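Local coordinates for uncharacterized protein (Leptospira interrogans serogroup Icterohaemorrhagiae serovar copenhageni, PDB 6ULO) that is of unknown function but probably has a Rossmann-like fold and is probably membrane-anchored in its natural form, at residues A[197-202]-A[234-239]. Numbering follows the deposited sequence.
Sequences NLLGNI and QEFKNS
Phe236 turns the edge of its ring to the backbone of Leu198, whose carbonyl O lies in the ring plane 3.3 Å from CD1. CG of Phe236 stands anti to the backbone N (chi1 177°), which brings CD1 to that carbonyl O and to CB of Leu198, the latter at 4.2 Å. CD2 of Leu199 reaches CB of Phe236 at van der Waals distance. This is the close-packed end: Leu198 and Phe236 are buried, and Phe236 also packs on Phe286 and Leu290 of helix 283-291.

No direct hydrogen bond joins the two segments; three waters link them. Water 1 lies within hydrogen-bonding distance of Leu198 O, Gly200 O and Ser239 OG, the last at 2.8 Å. The other end faces solvent, with Asn201 exposed and Glu235 partly so. Glu235 lays CB against Gly200 O (3.6 Å), and its chain, bent at chi2 (-63°), brings the carboxylate alongside CB of Asn201, 3.4 Å from OE1. The two polar ends are linked through water 3, which donates to OE2 of Glu235 (2.8 Å) and accepts from Asn201 ND2, while water 2 lies by Asn201 O and makes a weak, long approach to OE1 of Glu235.

An Asx turn closes within the loop, Asn197 OD1 accepting from Leu199 N at 2.9 Å with the donor well above the carbonyl plane, inside a type I beta turn closed by Gly200 N and Asn197 O. The loop joins edge strand 191-195 of the mixed sheet to helix 203-214, the strand-to-helix connection of an alpha/beta fold, in keeping with a probable Rossmann-like relationship.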
loop_
_atom_site.group_PDB
_atom_site.type_symbol
_atom_site.label_atom_id
_atom_site.label_comp_id
_atom_site.label_asym_id
_atom_site.label_seq_id
_atom_site.Cartn_x
_atom_site.Cartn_y
_atom_site.Cartn_z
ATOM N N ASN A 197 13.224 -1.884 1.964
ATOM C CA ASN A 197 13.471 -0.935 0.886
ATOM C C ASN A 197 13.140 -1.624 -0.428
ATOM O O ASN A 197 13.570 -2.760 -0.650
ATOM C CB ASN A 197 14.969 -0.582 0.938
ATOM C CG ASN A 197 15.372 0.583 0.028
ATOM O OD1 ASN A 197 14.686 0.957 -0.901
ATOM N ND2 ASN A 197 16.560 1.092 0.270
ATOM N N LEU A 198 12.428 -0.929 -1.315
ATOM C CA LEU A 198 12.272 -1.455 -2.679
ATOM C C LEU A 198 13.608 -1.799 -3.325
ATOM O O LEU A 198 13.676 -2.712 -4.152
ATOM C CB LEU A 198 11.563 -0.451 -3.583
ATOM C CG LEU A 198 10.104 -0.127 -3.230
ATOM C CD1 LEU A 198 9.615 1.026 -4.067
ATOM C CD2 LEU A 198 9.234 -1.359 -3.431
ATOM N N LEU A 199 14.671 -1.085 -2.955
ATOM C CA LEU A 199 16.001 -1.298 -3.514
ATOM C C LEU A 199 16.885 -2.156 -2.622
ATOM O O LEU A 199 18.077 -2.324 -2.917
ATOM C CB LEU A 199 16.651 0.064 -3.720
ATOM C CG LEU A 199 15.788 1.061 -4.521
ATOM C CD1 LEU A 199 16.611 2.291 -4.899
ATOM C CD2 LEU A 199 15.151 0.436 -5.754
ATOM N N GLY A 200 16.330 -2.714 -1.539
ATOM C CA GLY A 200 17.058 -3.602 -0.645
ATOM C C GLY A 200 17.238 -5.004 -1.209
ATOM O O GLY A 200 16.743 -5.362 -2.283
ATOM N N ASN A 201 17.947 -5.832 -0.441
ATOM C CA ASN A 201 18.261 -7.189 -0.882
ATOM C C ASN A 201 17.699 -8.280 0.021
ATOM O O ASN A 201 18.015 -9.459 -0.182
ATOM C CB ASN A 201 19.771 -7.378 -1.143
ATOM C CG ASN A 201 20.650 -7.206 0.120
ATOM O OD1 ASN A 201 20.158 -7.181 1.236
ATOM N ND2 ASN A 201 21.969 -7.103 -0.075
ATOM N N ILE A 202 16.918 -7.934 1.033
ATOM C CA ILE A 202 16.361 -8.942 1.934
ATOM C C ILE A 202 14.838 -9.008 1.843
ATOM O O ILE A 202 14.266 -10.075 1.613
ATOM C CB ILE A 202 16.787 -8.687 3.392
ATOM C CG1 ILE A 202 18.274 -8.996 3.625
ATOM C CG2 ILE A 202 15.970 -9.540 4.359
ATOM C CD1 ILE A 202 18.792 -8.434 4.941
ATOM N N GLN A 234 19.603 -3.834 -10.048
ATOM C CA GLN A 234 19.559 -5.291 -10.104
ATOM C C GLN A 234 18.761 -5.913 -8.960
ATOM O O GLN A 234 18.009 -6.867 -9.180
ATOM C CB GLN A 234 20.978 -5.827 -10.110
ATOM C CG GLN A 234 21.060 -7.281 -10.447
ATOM C CD GLN A 234 20.545 -7.552 -11.828
ATOM O OE1 GLN A 234 20.938 -6.883 -12.795
ATOM N NE2 GLN A 234 19.635 -8.513 -11.940
ATOM N N GLU A 235 18.927 -5.425 -7.728
ATOM C CA GLU A 235 18.234 -6.084 -6.623
ATOM C C GLU A 235 16.723 -5.974 -6.770
ATOM O O GLU A 235 15.998 -6.913 -6.445
ATOM C CB GLU A 235 18.692 -5.550 -5.271
ATOM C CG GLU A 235 20.076 -6.055 -4.796
ATOM C CD GLU A 235 20.216 -7.606 -4.551
ATOM O OE1 GLU A 235 19.218 -8.353 -4.341
ATOM O OE2 GLU A 235 21.372 -8.096 -4.544
ATOM N N PHE A 236 16.230 -4.848 -7.291
ATOM C CA PHE A 236 14.801 -4.681 -7.514
ATOM C C PHE A 236 14.331 -5.573 -8.652
ATOM O O PHE A 236 13.274 -6.214 -8.562
ATOM C CB PHE A 236 14.518 -3.211 -7.819
ATOM C CG PHE A 236 13.082 -2.912 -8.138
ATOM C CD1 PHE A 236 12.193 -2.566 -7.139
ATOM C CD2 PHE A 236 12.626 -2.887 -9.448
ATOM C CE1 PHE A 236 10.859 -2.253 -7.442
ATOM C CE2 PHE A 236 11.310 -2.581 -9.756
ATOM C CZ PHE A 236 10.411 -2.273 -8.756
ATOM N N LYS A 237 15.132 -5.677 -9.720
ATOM C CA LYS A 237 14.761 -6.589 -10.784
ATOM C C LYS A 237 14.633 -8.012 -10.247
ATOM O O LYS A 237 13.652 -8.707 -10.524
ATOM C CB LYS A 237 15.816 -6.542 -11.885
ATOM C CG LYS A 237 15.905 -5.214 -12.621
ATOM C CD LYS A 237 17.097 -5.211 -13.593
ATOM C CE LYS A 237 17.089 -3.972 -14.428
ATOM N NZ LYS A 237 18.212 -4.004 -15.391
ATOM N N ASN A 238 15.629 -8.465 -9.480
ATOM C CA ASN A 238 15.585 -9.822 -8.946
ATOM C C ASN A 238 14.386 -10.027 -8.036
ATOM O O ASN A 238 13.725 -11.073 -8.099
ATOM C CB ASN A 238 16.856 -10.122 -8.153
ATOM C CG ASN A 238 18.048 -10.301 -9.018
ATOM O OD1 ASN A 238 17.956 -10.410 -10.245
ATOM N ND2 ASN A 238 19.198 -10.322 -8.385
ATOM N N SER A 239 14.092 -9.052 -7.171
ATOM C CA SER A 239 12.993 -9.281 -6.240
ATOM C C SER A 239 11.645 -9.305 -6.962
ATOM O O SER A 239 10.795 -10.132 -6.625
ATOM C CB SER A 239 13.012 -8.298 -5.065
ATOM O OG SER A 239 12.869 -6.983 -5.534
HETATM O O HOH W 1 14.448 -5.310 -3.894
HETATM O O HOH W 2 18.241 -11.003 -2.422
HETATM O O HOH W 3 23.023 -6.451 -3.019
#